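Local coordinates for hemolysin II regulatory protein (PDB 2JJ7), which probably binds DNA as a dimeric transcriptional regulator of the TetR family that controls hemolysin II, at residues K18-G21 with G27-I30; N53-V58 with G101-E106; K60-A65 with K95-I100; Y105-I108 with A113-E116; G124-L129 with I157-K162. All blocks are in the same frame, centred on the assembly; numbering follows the deposited sequence.

In the fold
Interactions 1, 2, 3 and 5 are buried, whereas interaction 4 is partly buried. Interaction 1 lies within the DNA-binding part, about 16 Å from the centre of the chain to its own centre, and rests on a threonine against a helix. Interactions 2 and 3 both join helix 51-62 to helix 98-109 and so tie that part to the C-terminal domain, through a tyrosine packed on a leucine and bridged to it by a water in one and an isoleucine with an asparagine in the other. Interaction 4 adds a salt bridge, whose Glu-107 also meets Tyr-55 of interaction 2. Interaction 5, wholly apolar, belongs to the C-terminal domain; its 157-162 segment reaches the second subunit.

Interaction 1 of 5, residues K18-G21 with G27-I30; sequences KKFG and GTSI
Thr-28 packs against Lys-19 and Phe-20 just ahead of the predicted helix-turn-helix of this TetR-family protein, where the chain leaving helix 5-23 swings back along it toward helix 30-37. Thr-28 makes the whole contact from its side of the gap, and a small branched residue suits the spot because its two branches do different work. The methyl CG2, anti to the backbone N, settles 3.8 Å from CB of Lys-19, while the hydroxyl OG1 turns to the end of the helix and bonds to the carbonyl oxygen of Gly-24. The side chain of Thr-28 crosses that of Phe-20 at about a right angle, and its CB rests obliquely against the ring. Past it, Ser-29 turns its side chain away and takes the N-cap position of the next helix, which Ile-30 begins. Lys-19 lends only the root of its side chain to the packing: a bend at chi2 (-75°) carries the amine to a salt bridge with Glu-22. Phe-20 also meets Tyr-55 edge-to-face, joining the contact to helix 51-62. CD1 of Phe-20 lies 3.7 Å from CB of Thr-28.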
# COMPACT_ATOMS: atom_id res chain seq x y z
N LYS B 18 17.37 13.83 4.75
CA LYS B 18 17.65 12.71 5.64
C LYS B 18 16.73 12.71 6.87
O LYS B 18 16.10 11.70 7.18
CB LYS B 18 19.11 12.72 6.10
CG LYS B 18 19.47 11.49 6.94
CD LYS B 18 20.86 11.56 7.54
CE LYS B 18 21.14 10.34 8.40
NZ LYS B 18 22.59 10.14 8.64
N LYS B 19 16.65 13.86 7.54
CA LYS B 19 15.92 13.98 8.79
C LYS B 19 14.40 13.95 8.63
O LYS B 19 13.72 13.22 9.35
CB LYS B 19 16.39 15.22 9.56
CG LYS B 19 17.76 15.04 10.23
CD LYS B 19 17.61 14.17 11.48
CE LYS B 19 18.92 13.58 11.92
NZ LYS B 19 18.70 12.53 12.95
N PHE B 20 13.88 14.73 7.69
CA PHE B 20 12.48 14.62 7.27
C PHE B 20 12.10 13.19 6.91
O PHE B 20 11.03 12.72 7.28
CB PHE B 20 12.18 15.52 6.07
CG PHE B 20 11.96 16.96 6.43
CD1 PHE B 20 11.06 17.33 7.43
CD2 PHE B 20 12.62 17.97 5.72
CE1 PHE B 20 10.84 18.68 7.75
CE2 PHE B 20 12.40 19.32 6.02
CZ PHE B 20 11.52 19.68 7.04
N GLY B 21 12.97 12.50 6.16
CA GLY B 21 12.72 11.11 5.75
C GLY B 21 12.64 10.14 6.92
O GLY B 21 11.87 9.18 6.90
N GLY B 27 7.66 15.44 12.96
CA GLY B 27 8.65 14.93 13.91
C GLY B 27 10.06 15.49 13.78
O GLY B 27 10.96 15.05 14.50
N THR B 28 10.24 16.44 12.87
CA THR B 28 11.56 17.01 12.56
C THR B 28 11.57 18.52 12.88
O THR B 28 10.59 19.22 12.61
CB THR B 28 11.88 16.84 11.05
OG1 THR B 28 11.64 15.48 10.66
CG2 THR B 28 13.32 17.20 10.74
N SER B 29 12.68 19.00 13.44
CA SER B 29 12.83 20.43 13.71
C SER B 29 14.04 20.99 12.96
O SER B 29 14.91 20.23 12.53
CB SER B 29 13.02 20.67 15.20
OG SER B 29 14.27 20.15 15.61
N ILE B 30 14.11 22.31 12.82
CA ILE B 30 15.26 22.93 12.18
C ILE B 30 16.56 22.70 12.99
O ILE B 30 17.65 22.59 12.42
CB ILE B 30 15.01 24.42 11.79
CG1 ILE B 30 16.17 24.96 10.93
CG2 ILE B 30 14.75 25.29 13.03
CD1 ILE B 30 15.74 25.85 9.79

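Interaction 2 of 5, residues N53-V58 with G101-E106; sequences NLYYEV and GTLAYE
Tyr-55 reaches from helix 51-62 to Leu-103 on helix 98-109 and spans a gap in which the nearest CA atoms, those of these two residues, are 9.8 Å apart. Its CB does not point at the other helix. CG lies anti to the backbone N (chi1 -172°), and the length of the ring then brings the far end across. The ring carbon CE2 meets CD1 of Leu-103 at 4.0 Å; the methyl approaches the ring obliquely, and the two side chains run alongside one another, antiparallel. At the tip, OH comes within 4.1 Å of CB of Leu-103, close to the leucine's own backbone. There a water donates to both sides, 2.8 Å from OH of Tyr-55 and 2.7 Å from the carbonyl oxygen of Leu-103. The hydroxyl also bonds to the carboxylate of Glu-107, one turn after Leu-103 on helix 98-109. Val-58, one turn after Tyr-55, adds a looser touch: its CG1 stands 4.5 Å from the same CD1 methyl of Leu-103. A leucine suits this place because it carries that methyl far enough out to touch both Tyr-55 and Val-58, and a tyrosine because it is apolar along its length and polar only at its end. The ring is held further by edge-to-face contacts with Tyr-25 and Phe-59. This junction joins the DNA-binding part to the C-terminal domain, and its chemistry implies an apolar seam closed at one end by the hydroxyl, which is engaged by the water and the glutamate.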
# COMPACT_ATOMS: atom_id res chain seq x y z
N ASN B 53 9.67 26.10 4.60
CA ASN B 53 10.35 26.44 3.36
C ASN B 53 11.46 25.44 3.03
O ASN B 53 11.69 25.11 1.87
CB ASN B 53 10.91 27.86 3.45
CG ASN B 53 11.60 28.28 2.17
OD1 ASN B 53 11.00 28.27 1.10
ND2 ASN B 53 12.89 28.63 2.27
N LEU B 54 12.14 24.96 4.07
CA LEU B 54 13.16 23.96 3.94
C LEU B 54 12.58 22.67 3.34
O LEU B 54 13.17 22.06 2.46
CB LEU B 54 13.76 23.68 5.31
CG LEU B 54 15.07 22.91 5.47
CD1 LEU B 54 16.12 23.39 4.50
CD2 LEU B 54 15.53 23.09 6.89
N TYR B 55 11.41 22.28 3.83
CA TYR B 55 10.64 21.15 3.30
C TYR B 55 10.30 21.35 1.83
O TYR B 55 10.52 20.46 1.02
CB TYR B 55 9.36 21.00 4.10
CG TYR B 55 8.54 19.76 3.80
CD1 TYR B 55 7.31 19.88 3.17
CD2 TYR B 55 8.96 18.49 4.21
CE1 TYR B 55 6.52 18.79 2.93
CE2 TYR B 55 8.16 17.36 3.96
CZ TYR B 55 6.94 17.54 3.33
OH TYR B 55 6.10 16.51 3.07
N TYR B 56 9.78 22.53 1.49
CA TYR B 56 9.51 22.88 0.09
C TYR B 56 10.78 22.70 -0.74
O TYR B 56 10.74 22.08 -1.81
CB TYR B 56 8.99 24.31 -0.05
CG TYR B 56 7.58 24.58 0.46
CD1 TYR B 56 6.70 23.54 0.75
CD2 TYR B 56 7.12 25.88 0.61
CE1 TYR B 56 5.41 23.80 1.21
CE2 TYR B 56 5.85 26.15 1.06
CZ TYR B 56 4.99 25.12 1.37
OH TYR B 56 3.72 25.43 1.81
N GLU B 57 11.90 23.23 -0.26
CA GLU B 57 13.16 23.15 -0.98
C GLU B 57 13.67 21.70 -1.13
O GLU B 57 14.34 21.38 -2.11
CB GLU B 57 14.22 24.03 -0.31
CG GLU B 57 13.99 25.53 -0.45
CD GLU B 57 13.90 25.99 -1.89
OE1 GLU B 57 14.69 25.52 -2.74
OE2 GLU B 57 13.03 26.83 -2.19
N VAL B 58 13.32 20.85 -0.17
CA VAL B 58 13.64 19.42 -0.24
C VAL B 58 12.91 18.74 -1.40
O VAL B 58 13.52 18.03 -2.19
CB VAL B 58 13.35 18.69 1.10
CG1 VAL B 58 13.29 17.16 0.90
CG2 VAL B 58 14.43 19.04 2.10
N GLY B 101 9.91 9.13 -1.36
CA GLY B 101 8.88 8.10 -1.31
C GLY B 101 8.04 8.22 -0.04
O GLY B 101 6.81 8.35 -0.10
N THR B 102 8.72 8.20 1.09
CA THR B 102 8.09 8.29 2.40
C THR B 102 7.29 9.59 2.52
O THR B 102 6.13 9.57 2.92
CB THR B 102 9.15 8.25 3.53
OG1 THR B 102 9.67 6.92 3.62
CG2 THR B 102 8.56 8.66 4.88
N LEU B 103 7.90 10.71 2.15
CA LEU B 103 7.27 12.02 2.32
C LEU B 103 6.09 12.21 1.39
O LEU B 103 5.05 12.72 1.82
CB LEU B 103 8.29 13.15 2.14
CG LEU B 103 9.46 13.14 3.12
CD1 LEU B 103 10.44 14.27 2.77
CD2 LEU B 103 8.98 13.23 4.57
N ALA B 104 6.25 11.80 0.12
CA ALA B 104 5.14 11.90 -0.83
C ALA B 104 4.03 10.96 -0.43
O ALA B 104 2.87 11.33 -0.55
CB ALA B 104 5.58 11.61 -2.27
N TYR B 105 4.35 9.77 0.06
CA TYR B 105 3.29 8.86 0.50
C TYR B 105 2.42 9.52 1.57
O TYR B 105 1.17 9.52 1.46
CB TYR B 105 3.82 7.49 0.96
CG TYR B 105 2.73 6.55 1.46
CD1 TYR B 105 2.06 5.70 0.58
CD2 TYR B 105 2.37 6.52 2.82
CE1 TYR B 105 1.05 4.84 1.04
CE2 TYR B 105 1.37 5.68 3.27
CZ TYR B 105 0.73 4.83 2.38
OH TYR B 105 -0.26 4.00 2.85
N GLU B 106 3.07 10.08 2.60
CA GLU B 106 2.36 10.74 3.70
C GLU B 106 1.46 11.87 3.21
O GLU B 106 0.34 12.00 3.69
CB GLU B 106 3.34 11.29 4.75
CG GLU B 106 3.95 10.26 5.71
CD GLU B 106 2.93 9.32 6.36
OE1 GLU B 106 1.79 9.76 6.71
OE2 GLU B 106 3.27 8.12 6.53
O HOH W 1 5.32 14.06 4.14

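Interaction 3 of 5, residues K60-A65 with K95-I100; sequences KKYGLA and KENPEI
Ile-100 presses against the last turn of helix 51-62 at Tyr-62, and this is the tight part of the contact. Its CG1 lies 3.5 Å from the carbonyl oxygen of Tyr-62 and 3.8 Å from that residue's CB. The branch gets there because CG1 is anti to the carbonyl carbon (chi1 -66°), with CD1 folded in beside the same CB. Asn-97 stands at the break between helices 79-96 and 98-109, where a short polar residue can serve both the backbone and a neighbouring charge. Its CG approaches the carbonyl oxygen of Tyr-62 to 3.6 Å. Its OD1 comes 3.7 Å from CB of Tyr-62, and the amide plane is turned 45° from the ring, which it meets obliquely. No hydrogen bond crosses between the two segments. The amide is instead engaged at both ends elsewhere, OD1 by the amine of Lys-17 and ND2 by the carbonyl oxygen of His-93.

Gly-63, the first residue to leave helical geometry, adds a looser backbone touch, its N at 4.3 Å from CD1 of Ile-100. The more exposed side is formed by the rest of Tyr-62. Its ring leads away from the contact, covered on one face by CG of Lys-61, while Lys-17 adds a cation-pi contact. His-93 also donates to the carbonyl oxygen of Tyr-62, so this carbonyl at the helix end has a partner. The chemistry implies a join between helix 51-62 and the C-terminal domain in which side chains pack on the helix end without hydrogen bonds between the segments, and outside residues satisfy the polar groups.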
# COMPACT_ATOMS: atom_id res chain seq x y z
N LYS B 60 11.70 20.32 -4.00
CA LYS B 60 12.26 20.97 -5.19
C LYS B 60 13.60 20.35 -5.60
O LYS B 60 13.78 20.05 -6.77
CB LYS B 60 12.43 22.47 -4.92
CG LYS B 60 12.78 23.31 -6.12
CD LYS B 60 13.05 24.74 -5.69
CE LYS B 60 13.13 25.69 -6.87
NZ LYS B 60 13.56 27.06 -6.45
N LYS B 61 14.52 20.16 -4.65
CA LYS B 61 15.83 19.60 -4.96
C LYS B 61 15.78 18.11 -5.30
O LYS B 61 16.44 17.68 -6.24
CB LYS B 61 16.84 19.81 -3.81
CG LYS B 61 18.26 19.45 -4.23
CD LYS B 61 19.31 19.87 -3.24
CE LYS B 61 20.71 19.51 -3.74
NZ LYS B 61 21.14 20.26 -4.96
N TYR B 62 15.00 17.34 -4.55
CA TYR B 62 15.04 15.87 -4.66
C TYR B 62 13.82 15.25 -5.31
O TYR B 62 13.77 14.03 -5.51
CB TYR B 62 15.34 15.22 -3.30
CG TYR B 62 16.62 15.71 -2.68
CD1 TYR B 62 17.86 15.37 -3.23
CD2 TYR B 62 16.61 16.53 -1.53
CE1 TYR B 62 19.06 15.83 -2.66
CE2 TYR B 62 17.81 16.99 -0.96
CZ TYR B 62 19.03 16.64 -1.53
OH TYR B 62 20.22 17.09 -0.98
N GLY B 63 12.84 16.08 -5.69
CA GLY B 63 11.70 15.58 -6.44
C GLY B 63 12.02 15.58 -7.93
O GLY B 63 13.19 15.60 -8.32
N LEU B 64 10.99 15.59 -8.76
CA LEU B 64 11.17 15.66 -10.21
C LEU B 64 11.77 16.99 -10.67
O LEU B 64 11.36 18.06 -10.22
CB LEU B 64 9.82 15.38 -10.89
CG LEU B 64 9.16 14.08 -10.40
CD1 LEU B 64 7.69 14.02 -10.80
CD2 LEU B 64 9.93 12.84 -10.88
N ALA B 65 12.75 16.92 -11.57
CA ALA B 65 13.36 18.11 -12.15
C ALA B 65 12.35 18.95 -12.94
O ALA B 65 12.45 20.18 -13.00
CB ALA B 65 14.53 17.73 -13.04
N LYS B 95 14.13 4.82 -5.79
CA LYS B 95 15.37 4.11 -5.55
C LYS B 95 16.47 5.11 -5.23
O LYS B 95 17.22 4.91 -4.29
CB LYS B 95 15.77 3.30 -6.78
CG LYS B 95 16.37 1.94 -6.46
CD LYS B 95 17.06 1.30 -7.67
CE LYS B 95 16.21 1.39 -8.94
NZ LYS B 95 16.71 0.51 -10.04
N GLU B 96 16.54 6.18 -6.01
CA GLU B 96 17.58 7.21 -5.87
C GLU B 96 17.26 8.16 -4.72
O GLU B 96 18.16 8.73 -4.11
CB GLU B 96 17.72 8.00 -7.18
CG GLU B 96 18.19 7.18 -8.41
CD GLU B 96 18.05 7.92 -9.75
OE1 GLU B 96 17.24 8.88 -9.85
OE2 GLU B 96 18.73 7.53 -10.73
N ASN B 97 15.97 8.32 -4.43
CA ASN B 97 15.52 9.27 -3.41
C ASN B 97 14.50 8.68 -2.46
O ASN B 97 13.33 9.09 -2.48
CB ASN B 97 14.91 10.48 -4.10
CG ASN B 97 15.88 11.16 -5.03
OD1 ASN B 97 16.67 11.99 -4.60
ND2 ASN B 97 15.81 10.81 -6.31
N PRO B 98 14.92 7.71 -1.61
CA PRO B 98 13.94 6.98 -0.79
C PRO B 98 13.07 7.88 0.10
O PRO B 98 11.88 7.60 0.28
CB PRO B 98 14.80 6.03 0.06
CG PRO B 98 16.26 6.43 -0.18
CD PRO B 98 16.29 7.15 -1.50
N GLU B 99 13.64 8.98 0.61
CA GLU B 99 12.93 9.88 1.51
C GLU B 99 11.72 10.54 0.85
O GLU B 99 10.71 10.79 1.51
CB GLU B 99 13.88 10.97 2.04
CG GLU B 99 14.94 10.43 2.95
CD GLU B 99 16.20 9.98 2.23
OE1 GLU B 99 16.26 10.00 0.97
OE2 GLU B 99 17.15 9.61 2.94
N ILE B 100 11.85 10.83 -0.45
CA ILE B 100 10.76 11.42 -1.22
C ILE B 100 9.60 10.42 -1.30
O ILE B 100 8.43 10.81 -1.30
CB ILE B 100 11.26 11.88 -2.64
CG1 ILE B 100 12.29 13.05 -2.54
CG2 ILE B 100 10.09 12.25 -3.55
CD1 ILE B 100 11.77 14.38 -1.86

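Interaction 4 of 5, residues Y105-I108 with A113-E116; sequences YEEI and ARLE
OE2 of Glu-107 sits at the edge of the Arg-114 guanidinium, almost in its plane. The two flat groups are far from coplanar, 71° apart, so both bonds converge on one oxygen instead of pairing side by side. The stronger, a salt bridge, runs from NE of Arg-114 to OE2 of Glu-107, 2.9 Å long and fairly straight at 163°, and takes the syn lone pair of the oxygen. NH2 adds a weak bond at 3.3 Å to the same OE2. Tyr-25 makes a cation-pi contact with the arginine. The torsions explain the meeting: Arg-114 runs extended and then bends at chi3 (-67°), which turns NE toward helix 98-109, while Glu-107 bends at chi2.

OE2 has a further partner in Tyr-55, and OE1 bonds to the hydroxyl of Ser-112, so both oxygens of this buried acid are occupied, and the nearby arginine would probably favour its charged form. An arginine suits the other side, since its long chain reaches across and its polar end serves several partners at once. The salt bridge closes the short connection between helix 98-109 and helix 115-118 in the C-terminal domain, beside the first turns of helix 51-62.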
# COMPACT_ATOMS: atom_id res chain seq x y z
N TYR B 105 4.35 9.77 0.06
CA TYR B 105 3.29 8.86 0.50
C TYR B 105 2.42 9.52 1.57
O TYR B 105 1.17 9.52 1.46
CB TYR B 105 3.82 7.49 0.96
CG TYR B 105 2.73 6.55 1.46
CD1 TYR B 105 2.06 5.70 0.58
CD2 TYR B 105 2.37 6.52 2.82
CE1 TYR B 105 1.05 4.84 1.04
CE2 TYR B 105 1.37 5.68 3.27
CZ TYR B 105 0.73 4.83 2.38
OH TYR B 105 -0.26 4.00 2.85
N GLU B 106 3.07 10.08 2.60
CA GLU B 106 2.36 10.74 3.70
C GLU B 106 1.46 11.87 3.21
O GLU B 106 0.34 12.00 3.69
CB GLU B 106 3.34 11.29 4.75
CG GLU B 106 3.95 10.26 5.71
CD GLU B 106 2.93 9.32 6.36
OE1 GLU B 106 1.79 9.76 6.71
OE2 GLU B 106 3.27 8.12 6.53
N GLU B 107 1.96 12.68 2.28
CA GLU B 107 1.19 13.81 1.75
C GLU B 107 0.04 13.33 0.89
O GLU B 107 -1.00 14.00 0.80
CB GLU B 107 2.08 14.76 0.93
CG GLU B 107 3.24 15.40 1.71
CD GLU B 107 2.83 16.60 2.56
OE1 GLU B 107 1.64 17.00 2.54
OE2 GLU B 107 3.70 17.16 3.27
N ILE B 108 0.22 12.19 0.23
CA ILE B 108 -0.85 11.61 -0.59
C ILE B 108 -1.96 11.06 0.30
O ILE B 108 -3.12 11.25 0.01
CB ILE B 108 -0.34 10.49 -1.53
CG1 ILE B 108 0.61 11.07 -2.58
CG2 ILE B 108 -1.53 9.75 -2.22
CD1 ILE B 108 1.33 10.00 -3.41
N ALA B 113 -1.81 21.24 4.35
CA ALA B 113 -1.78 22.57 3.76
C ALA B 113 -0.59 22.77 2.82
O ALA B 113 -0.58 23.70 2.01
CB ALA B 113 -1.79 23.64 4.87
N ARG B 114 0.40 21.89 2.91
CA ARG B 114 1.60 21.98 2.08
C ARG B 114 1.42 21.45 0.65
O ARG B 114 2.27 21.68 -0.22
CB ARG B 114 2.76 21.22 2.74
CG ARG B 114 3.09 21.68 4.14
CD ARG B 114 4.11 20.76 4.83
NE ARG B 114 3.60 19.42 5.10
CZ ARG B 114 2.87 19.07 6.17
NH1 ARG B 114 2.52 19.97 7.08
NH2 ARG B 114 2.48 17.81 6.30
N LEU B 115 0.30 20.76 0.41
CA LEU B 115 0.11 20.01 -0.83
C LEU B 115 0.28 20.84 -2.09
O LEU B 115 1.05 20.49 -2.98
CB LEU B 115 -1.25 19.30 -0.87
CG LEU B 115 -1.54 18.44 -2.11
CD1 LEU B 115 -0.48 17.37 -2.35
CD2 LEU B 115 -2.92 17.78 -2.01
N GLU B 116 -0.46 21.94 -2.15
CA GLU B 116 -0.52 22.80 -3.31
C GLU B 116 0.88 23.25 -3.76
O GLU B 116 1.17 23.25 -4.96
CB GLU B 116 -1.42 24.00 -2.99
CG GLU B 116 -1.50 25.08 -4.06
CD GLU B 116 -2.52 26.18 -3.72
OE1 GLU B 116 -3.35 25.98 -2.80
OE2 GLU B 116 -2.49 27.24 -4.38

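Interaction 5 of 5, residues G124-L129 with I157-K162; sequences GSFEQL and IVLFPK
Phe-126, at the end of helix 123-126, presents its ring to Val-158 with its edge and to Leu-159 with one face, at the end of helix 147-158. Its CG lies anti to the backbone N (chi1 -162°); with CB already pointing at the other segment, this torsion carries the ring on to it, and the outer end does the touching. CE2 of Phe-126 stands 4.0 Å from CG1 of Val-158, which lies at the ring edge in its plane; these two side chains pass alongside, running antiparallel. Leu-159 reaches in from the facing side. Its CD1 stands over one face, while CD2 lies nearer the rim, 3.8 Å from CE2 of Phe-126. With CG beside the backbone N (chi1 -59°), the leucine places its forked end over the ring, whereas valine, branched at CB, offers a methyl close to its own backbone. A flat, wholly apolar phenylalanine suits a place touched at both face and edge.

No hydrogen bond crosses the gap. Phe-90 meets the ring edge-to-face, and Ile-108 touches both Phe-126 and Leu-159. The contact thus sits in the all-helical C-terminal domain between the ends of helices 123-126 and 147-158, with 79-96 and 98-109 packed round it and Phe-160, next in the chain, stacked on Trp-153 of the second subunit.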
# COMPACT_ATOMS: atom_id res chain seq x y z
N GLY B 124 1.95 15.74 -8.46
CA GLY B 124 1.21 16.13 -9.66
C GLY B 124 1.40 15.11 -10.78
O GLY B 124 0.43 14.66 -11.39
N SER B 125 2.65 14.74 -11.04
CA SER B 125 2.98 13.80 -12.09
C SER B 125 2.62 12.36 -11.70
O SER B 125 2.19 11.56 -12.55
CB SER B 125 4.46 13.88 -12.45
OG SER B 125 4.76 15.14 -13.04
N PHE B 126 2.77 12.05 -10.42
CA PHE B 126 2.38 10.76 -9.87
C PHE B 126 0.88 10.50 -10.07
O PHE B 126 0.46 9.35 -10.28
CB PHE B 126 2.78 10.65 -8.38
CG PHE B 126 2.80 9.23 -7.86
CD1 PHE B 126 1.74 8.72 -7.13
CD2 PHE B 126 3.89 8.39 -8.13
CE1 PHE B 126 1.75 7.39 -6.67
CE2 PHE B 126 3.92 7.05 -7.66
CZ PHE B 126 2.85 6.55 -6.92
N GLU B 127 0.08 11.56 -10.02
CA GLU B 127 -1.38 11.47 -10.24
C GLU B 127 -1.82 11.08 -11.67
O GLU B 127 -3.01 10.94 -11.94
CB GLU B 127 -2.05 12.77 -9.82
CG GLU B 127 -2.33 12.81 -8.33
CD GLU B 127 -2.91 14.12 -7.85
OE1 GLU B 127 -3.09 15.04 -8.67
OE2 GLU B 127 -3.17 14.23 -6.63
N GLN B 128 -0.86 10.91 -12.57
CA GLN B 128 -1.18 10.43 -13.92
C GLN B 128 -1.68 8.99 -13.87
O GLN B 128 -2.32 8.53 -14.81
CB GLN B 128 0.03 10.48 -14.83
CG GLN B 128 0.30 11.81 -15.48
CD GLN B 128 1.36 11.68 -16.56
OE1 GLN B 128 1.25 10.83 -17.44
NE2 GLN B 128 2.39 12.52 -16.49
N LEU B 129 -1.39 8.28 -12.79
CA LEU B 129 -1.74 6.86 -12.67
C LEU B 129 -3.20 6.53 -12.98
O LEU B 129 -3.48 5.61 -13.74
CB LEU B 129 -1.37 6.36 -11.28
CG LEU B 129 -1.63 4.88 -11.00
CD1 LEU B 129 -0.90 3.98 -12.05
CD2 LEU B 129 -1.23 4.57 -9.55
N ILE B 157 3.16 0.43 -2.67
CA ILE B 157 4.33 -0.37 -3.01
C ILE B 157 5.44 0.41 -3.75
O ILE B 157 6.63 0.20 -3.50
CB ILE B 157 3.95 -1.67 -3.76
CG1 ILE B 157 3.28 -1.36 -5.10
CG2 ILE B 157 3.03 -2.54 -2.87
CD1 ILE B 157 2.69 -2.60 -5.81
N VAL B 158 5.05 1.32 -4.64
CA VAL B 158 6.01 2.04 -5.46
C VAL B 158 6.77 3.08 -4.63
O VAL B 158 7.96 3.35 -4.88
CB VAL B 158 5.34 2.68 -6.71
CG1 VAL B 158 6.20 3.79 -7.31
CG2 VAL B 158 5.08 1.60 -7.75
N LEU B 159 6.09 3.66 -3.64
CA LEU B 159 6.73 4.72 -2.84
C LEU B 159 7.47 4.22 -1.61
O LEU B 159 8.08 5.01 -0.90
CB LEU B 159 5.72 5.79 -2.42
CG LEU B 159 5.01 6.52 -3.57
CD1 LEU B 159 4.07 7.58 -3.01
CD2 LEU B 159 6.04 7.15 -4.50
N PHE B 160 7.37 2.92 -1.32
CA PHE B 160 7.98 2.39 -0.11
C PHE B 160 9.49 2.43 -0.27
O PHE B 160 10.03 1.79 -1.18
CB PHE B 160 7.50 0.95 0.15
CG PHE B 160 7.97 0.39 1.44
CD1 PHE B 160 8.89 -0.66 1.45
CD2 PHE B 160 7.51 0.91 2.65
CE1 PHE B 160 9.34 -1.19 2.65
CE2 PHE B 160 7.95 0.39 3.86
CZ PHE B 160 8.87 -0.66 3.87
N PRO B 161 10.19 3.17 0.62
CA PRO B 161 11.60 3.49 0.43
C PRO B 161 12.52 2.28 0.45
O PRO B 161 13.65 2.37 -0.04
CB PRO B 161 11.91 4.41 1.62
CG PRO B 161 10.92 4.06 2.65
CD PRO B 161 9.67 3.73 1.89
N LYS B 162 12.06 1.17 1.02
CA LYS B 162 12.88 -0.02 1.17
C LYS B 162 12.46 -1.12 0.20
O LYS B 162 12.88 -2.25 0.36
CB LYS B 162 12.79 -0.56 2.60
CG LYS B 162 13.63 0.17 3.65
CD LYS B 162 13.54 -0.56 4.99
CE LYS B 162 14.84 -0.47 5.77
NZ LYS B 162 14.94 -1.52 6.84